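Local coordinates for protein Two-component sensor histidine kinase (Nostoc sp., PDB 6OZB) that binds phycoerythrobilin in its GAF domain and probably acts as a light-sensing histidine kinase of the cyanobacterial phytochrome type, at residues E94-S99 against D160-L165; A154-Q159 against V193-S198. The protein carries 1 engineered substitution. One frame throughout, in Å; residues are numbered along the deposited sequence.

Interaction 1 of 2, residues E94-S99 against D160-L165; sequences ELLVKS and DELWGL
Helix residues 94-99 lie over strand 161-165 and run obliquely against it, with axes 8.9 Å apart at closest approach and 123° between their directions; the CA atoms of Val97 and Leu162 come nearest, at 6.2 Å. Leu162 makes two of the three close contacts. It points at the helix, and its CD2 methyl is the atom that touches. This methyl lies 4.0 Å from CG2 of Val97 and 4.1 Å from CB of Leu96, so one strand methyl meets two successive helix residues. In Leu162, CG stands opposite the backbone N (chi1 178°), which carries the branched end out from the strand to the helix. The side chains of Val97 and Leu162 slant across each other. Leu96 makes a second contact further along the strand. Its CD2 methyl meets CD2 of Leu165 at 4.2 Å, methyl to methyl. No hydrogen bond joins the two segments, and the contacts are all apolar and not especially close. Leu96 and Leu165 are buried, whereas Val97 and Leu162 remain partly exposed, so the contact passes from a partly exposed end to a buried one. Phe57, Pro155 and Phe157 of the adjoining strands also pack on Leu162. Between Leu162 and Leu165 the strand is irregular: a classic beta bulge sets both Trp163 and Gly164 opposite Ile156 of the next strand. This is helix-on-sheet packing on the chromophore face of a GAF domain, where Leu165 also touches the bound phycoerythrobilin.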
loop_
_atom_site.group_PDB
_atom_site.type_symbol
_atom_site.label_atom_id
_atom_site.label_comp_id
_atom_site.label_asym_id
_atom_site.label_seq_id
_atom_site.Cartn_x
_atom_site.Cartn_y
_atom_site.Cartn_z
ATOM N N GLU C 94 -11.433 -16.098 -7.220
ATOM C CA GLU C 94 -10.517 -16.217 -8.344
ATOM C C GLU C 94 -9.074 -15.942 -7.935
ATOM O O GLU C 94 -8.157 -16.552 -8.474
ATOM C CB GLU C 94 -10.917 -15.264 -9.459
ATOM C CG GLU C 94 -10.103 -15.456 -10.720
ATOM C CD GLU C 94 -10.539 -14.538 -11.835
ATOM O OE1 GLU C 94 -10.507 -14.984 -13.001
ATOM O OE2 GLU C 94 -10.913 -13.376 -11.550
ATOM N N LEU C 95 -8.863 -14.992 -7.025
ATOM C CA LEU C 95 -7.507 -14.737 -6.536
ATOM C C LEU C 95 -6.949 -15.931 -5.811
ATOM O O LEU C 95 -5.759 -16.227 -5.925
ATOM C CB LEU C 95 -7.450 -13.534 -5.602
ATOM C CG LEU C 95 -7.665 -12.174 -6.243
ATOM C CD1 LEU C 95 -7.533 -11.085 -5.195
ATOM C CD2 LEU C 95 -6.673 -11.989 -7.373
ATOM N N LEU C 96 -7.803 -16.589 -5.036
ATOM C CA LEU C 96 -7.413 -17.804 -4.332
ATOM C C LEU C 96 -7.026 -18.897 -5.339
ATOM O O LEU C 96 -5.953 -19.484 -5.240
ATOM C CB LEU C 96 -8.549 -18.262 -3.399
ATOM C CG LEU C 96 -8.811 -17.383 -2.176
ATOM C CD1 LEU C 96 -10.123 -17.727 -1.537
ATOM C CD2 LEU C 96 -7.699 -17.556 -1.174
ATOM N N VAL C 97 -7.890 -19.140 -6.323
ATOM C CA VAL C 97 -7.714 -20.260 -7.270
ATOM C C VAL C 97 -6.552 -20.044 -8.239
ATOM O O VAL C 97 -5.754 -20.947 -8.449
ATOM C CB VAL C 97 -9.001 -20.515 -8.086
ATOM C CG1 VAL C 97 -8.743 -21.503 -9.236
ATOM C CG2 VAL C 97 -10.112 -21.017 -7.176
ATOM N N LYS C 98 -6.487 -18.854 -8.837
ATOM C CA LYS C 98 -5.516 -18.543 -9.892
ATOM C C LYS C 98 -4.175 -18.009 -9.388
ATOM O O LYS C 98 -3.143 -18.304 -9.973
ATOM C CB LYS C 98 -6.133 -17.528 -10.869
ATOM C CG LYS C 98 -7.337 -18.061 -11.638
ATOM C CD LYS C 98 -6.905 -19.141 -12.632
ATOM C CE LYS C 98 -8.056 -19.656 -13.478
ATOM N NZ LYS C 98 -9.025 -20.425 -12.652
ATOM N N SER C 99 -4.171 -17.232 -8.310
ATOM C CA SER C 99 -2.914 -16.683 -7.804
ATOM C C SER C 99 -2.464 -17.317 -6.488
ATOM O O SER C 99 -1.371 -17.018 -6.010
ATOM C CB SER C 99 -3.027 -15.175 -7.636
ATOM O OG SER C 99 -3.276 -14.572 -8.891
ATOM N N ASP C 160 -4.735 -29.553 -8.081
ATOM C CA ASP C 160 -5.090 -28.231 -8.610
ATOM C C ASP C 160 -6.416 -27.691 -8.064
ATOM O O ASP C 160 -6.876 -26.633 -8.484
ATOM C CB ASP C 160 -5.132 -28.275 -10.139
ATOM C CG ASP C 160 -6.136 -29.272 -10.664
ATOM O OD1 ASP C 160 -6.129 -30.418 -10.174
ATOM O OD2 ASP C 160 -6.919 -28.921 -11.576
ATOM N N GLU C 161 -7.001 -28.383 -7.095
ATOM C CA GLU C 161 -8.314 -28.006 -6.588
ATOM C C GLU C 161 -8.176 -27.223 -5.293
ATOM O O GLU C 161 -7.408 -27.598 -4.409
ATOM C CB GLU C 161 -9.176 -29.243 -6.333
ATOM C CG GLU C 161 -9.444 -30.104 -7.567
ATOM C CD GLU C 161 -10.370 -29.446 -8.577
ATOM O OE1 GLU C 161 -11.272 -28.687 -8.159
ATOM O OE2 GLU C 161 -10.202 -29.702 -9.792
ATOM N N LEU C 162 -8.906 -26.122 -5.198
ATOM C CA LEU C 162 -8.970 -25.371 -3.951
ATOM C C LEU C 162 -9.756 -26.188 -2.939
ATOM O O LEU C 162 -10.970 -26.298 -3.028
ATOM C CB LEU C 162 -9.620 -24.005 -4.164
ATOM C CG LEU C 162 -9.796 -23.139 -2.925
ATOM C CD1 LEU C 162 -8.442 -22.847 -2.247
ATOM C CD2 LEU C 162 -10.525 -21.860 -3.258
ATOM N N TRP C 163 -9.069 -26.661 -1.920
ATOM C CA TRP C 163 -9.641 -27.612 -0.984
ATOM C C TRP C 163 -10.155 -26.937 0.274
ATOM O O TRP C 163 -11.186 -27.342 0.817
ATOM C CB TRP C 163 -8.580 -28.635 -0.615
ATOM C CG TRP C 163 -9.002 -29.745 0.316
ATOM C CD1 TRP C 163 -9.415 -30.994 -0.050
ATOM C CD2 TRP C 163 -9.017 -29.724 1.743
ATOM N NE1 TRP C 163 -9.684 -31.745 1.065
ATOM C CE2 TRP C 163 -9.444 -30.991 2.177
ATOM C CE3 TRP C 163 -8.690 -28.762 2.708
ATOM C CZ2 TRP C 163 -9.581 -31.308 3.517
ATOM C CZ3 TRP C 163 -8.825 -29.085 4.028
ATOM C CH2 TRP C 163 -9.257 -30.352 4.421
ATOM N N GLY C 164 -9.444 -25.913 0.732
ATOM C CA GLY C 164 -9.822 -25.240 1.972
ATOM C C GLY C 164 -8.971 -24.028 2.247
ATOM O O GLY C 164 -8.275 -23.551 1.348
ATOM N N LEU C 165 -9.043 -23.543 3.484
ATOM C CA LEU C 165 -8.274 -22.375 3.935
ATOM C C LEU C 165 -7.701 -22.640 5.304
ATOM O O LEU C 165 -8.385 -23.237 6.153
ATOM C CB LEU C 165 -9.163 -21.118 4.027
ATOM C CG LEU C 165 -10.020 -20.728 2.817
ATOM C CD1 LEU C 165 -10.971 -19.571 3.111
ATOM C CD2 LEU C 165 -9.112 -20.371 1.644
#

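Interaction 2 of 2, residues A154-Q159 against V193-S198; sequences APIFCQ and VAIAQS
Ile156 and Cys158, on strand 154-158, pack against Ile195 and Ala196 of helix 193-198. The two axes run in roughly the same direction, 28° apart, and approach to 8.0 Å. The tight part is centred on Ile195, whose two branches reach different strand residues. Its CD1 meets CG2 of Ile156 at 3.6 Å, and the two side chains cross nearly at right angles. Its CG2 lies against Cys158, 3.7 Å from SG. Cys158 points at the helix, and with SG opposite the backbone N (chi1 -180°) the sulfur reaches it. There SG also comes to 4.1 Å from CA of Ala196, so the sulfur rests on the helix backbone as well as on a methyl. Ile156, Cys158 and Ile195 are all buried, and no hydrogen bond links the segments. The looser side begins at Ala196. This residue is partly exposed, and its CB comes no nearer than 4.5 Å to SG of Cys158. Beyond it, Gln159 is exposed at the turn after the strand and Val193 is exposed on the helix, where its side chain points away from the strand. On the buried side, Trp163 of strand 161-170 touches both Ile156 and Ile195. Helix 178-201 adds Val188 against Ile156 and His199 against Cys158, while Leu32 of helix 32-47 lies against Ile195.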
loop_
_atom_site.group_PDB
_atom_site.type_symbol
_atom_site.label_atom_id
_atom_site.label_comp_id
_atom_site.label_asym_id
_atom_site.label_seq_id
_atom_site.Cartn_x
_atom_site.Cartn_y
_atom_site.Cartn_z
ATOM N N ALA C 154 -4.488 -18.383 4.236
ATOM C CA ALA C 154 -3.743 -19.030 3.165
ATOM C C ALA C 154 -4.537 -20.229 2.645
ATOM O O ALA C 154 -5.039 -21.029 3.450
ATOM C CB ALA C 154 -2.387 -19.486 3.653
ATOM N N PRO C 155 -4.654 -20.361 1.326
ATOM C CA PRO C 155 -5.429 -21.455 0.741
ATOM C C PRO C 155 -4.710 -22.777 0.832
ATOM O O PRO C 155 -3.484 -22.818 0.792
ATOM C CB PRO C 155 -5.601 -21.033 -0.716
ATOM C CG PRO C 155 -4.436 -20.186 -0.994
ATOM C CD PRO C 155 -4.134 -19.455 0.282
ATOM N N ILE C 156 -5.504 -23.836 0.914
ATOM C CA ILE C 156 -5.033 -25.214 0.885
ATOM C C ILE C 156 -5.509 -25.846 -0.414
ATOM O O ILE C 156 -6.719 -25.827 -0.737
ATOM C CB ILE C 156 -5.579 -25.996 2.079
ATOM C CG1 ILE C 156 -5.226 -25.314 3.404
ATOM C CG2 ILE C 156 -5.098 -27.444 2.085
ATOM C CD1 ILE C 156 -6.056 -25.834 4.577
ATOM N N PHE C 157 -4.579 -26.444 -1.154
ATOM C CA PHE C 157 -4.906 -27.080 -2.424
ATOM C C PHE C 157 -4.708 -28.579 -2.317
ATOM O O PHE C 157 -3.919 -29.056 -1.508
ATOM C CB PHE C 157 -4.064 -26.513 -3.565
ATOM C CG PHE C 157 -4.493 -25.143 -4.005
ATOM C CD1 PHE C 157 -4.047 -24.024 -3.350
ATOM C CD2 PHE C 157 -5.373 -24.979 -5.058
ATOM C CE1 PHE C 157 -4.460 -22.777 -3.735
ATOM C CE2 PHE C 157 -5.778 -23.724 -5.451
ATOM C CZ PHE C 157 -5.327 -22.625 -4.781
ATOM N N CYS C 158 -5.446 -29.321 -3.123
ATOM C CA CYS C 158 -5.148 -30.730 -3.307
ATOM C C CYS C 158 -5.003 -30.897 -4.798
ATOM O O CYS C 158 -5.973 -30.768 -5.543
ATOM C CB CYS C 158 -6.233 -31.630 -2.712
ATOM S SG CYS C 158 -5.850 -33.418 -2.942
ATOM N N GLN C 159 -3.768 -31.149 -5.225
ATOM C CA GLN C 159 -3.408 -31.057 -6.632
ATOM C C GLN C 159 -3.798 -29.660 -7.141
ATOM O O GLN C 159 -3.262 -28.667 -6.640
ATOM C CB GLN C 159 -4.057 -32.195 -7.411
ATOM C CG GLN C 159 -3.651 -33.553 -6.825
ATOM C CD GLN C 159 -4.083 -34.739 -7.664
ATOM O OE1 GLN C 159 -5.256 -34.888 -7.994
ATOM N NE2 GLN C 159 -3.131 -35.594 -8.005
ATOM N N VAL C 193 0.020 -32.298 1.284
ATOM C CA VAL C 193 0.609 -33.634 1.141
ATOM C C VAL C 193 -0.216 -34.685 1.907
ATOM O O VAL C 193 -0.485 -35.761 1.377
ATOM C CB VAL C 193 2.073 -33.674 1.636
ATOM C CG1 VAL C 193 2.576 -35.118 1.776
ATOM C CG2 VAL C 193 2.940 -32.895 0.723
ATOM N N ALA C 194 -0.624 -34.376 3.131
ATOM C CA ALA C 194 -1.447 -35.303 3.899
ATOM C C ALA C 194 -2.755 -35.574 3.157
ATOM O O ALA C 194 -3.224 -36.703 3.075
ATOM C CB ALA C 194 -1.728 -34.754 5.303
ATOM N N ILE C 195 -3.375 -34.517 2.646
ATOM C CA ILE C 195 -4.613 -34.685 1.900
ATOM C C ILE C 195 -4.431 -35.536 0.640
ATOM O O ILE C 195 -5.203 -36.475 0.386
ATOM C CB ILE C 195 -5.209 -33.303 1.547
ATOM C CG1 ILE C 195 -5.550 -32.547 2.825
ATOM C CG2 ILE C 195 -6.431 -33.475 0.678
ATOM C CD1 ILE C 195 -5.596 -31.006 2.617
ATOM N N ALA C 196 -3.411 -35.248 -0.163
ATOM C CA ALA C 196 -3.144 -36.067 -1.338
ATOM C C ALA C 196 -2.898 -37.542 -1.012
ATOM O O ALA C 196 -3.329 -38.437 -1.755
ATOM C CB ALA C 196 -1.961 -35.529 -2.094
ATOM N N GLN C 197 -2.152 -37.808 0.053
ATOM C CA GLN C 197 -1.851 -39.186 0.384
ATOM C C GLN C 197 -3.126 -39.907 0.757
ATOM O O GLN C 197 -3.334 -41.029 0.355
ATOM C CB GLN C 197 -0.847 -39.272 1.540
ATOM C CG GLN C 197 -0.382 -40.696 1.820
ATOM C CD GLN C 197 0.464 -41.260 0.716
ATOM O OE1 GLN C 197 1.372 -40.609 0.221
ATOM N NE2 GLN C 197 0.141 -42.472 0.288
ATOM N N SER C 198 -3.969 -39.224 1.530
ATOM C CA SER C 198 -5.236 -39.814 1.947
ATOM C C SER C 198 -6.108 -40.116 0.737
ATOM O O SER C 198 -6.682 -41.184 0.646
ATOM C CB SER C 198 -5.955 -38.891 2.924
ATOM O OG SER C 198 -7.126 -39.519 3.423
#

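The centres of the two interactions are 11 Å apart in the same GAF domain. Both use its antiparallel sheet, through the neighbouring strands 150-158 and 161-170. Along the chain their segments alternate: 94-99, 154-159, 160-165, then 193-198. Trp163 N to Ile156 O and Gly164 O to Ile156 N, each 2.8 Å, are probable hydrogen bonds that tie the strands together. Interaction 1 places helix 90-99 on the chromophore side of the sheet. Interaction 2 places the C-terminal helix 178-201 on the other side. The strand pair therefore lies between the phycoerythrobilin pocket side and helix 178-201.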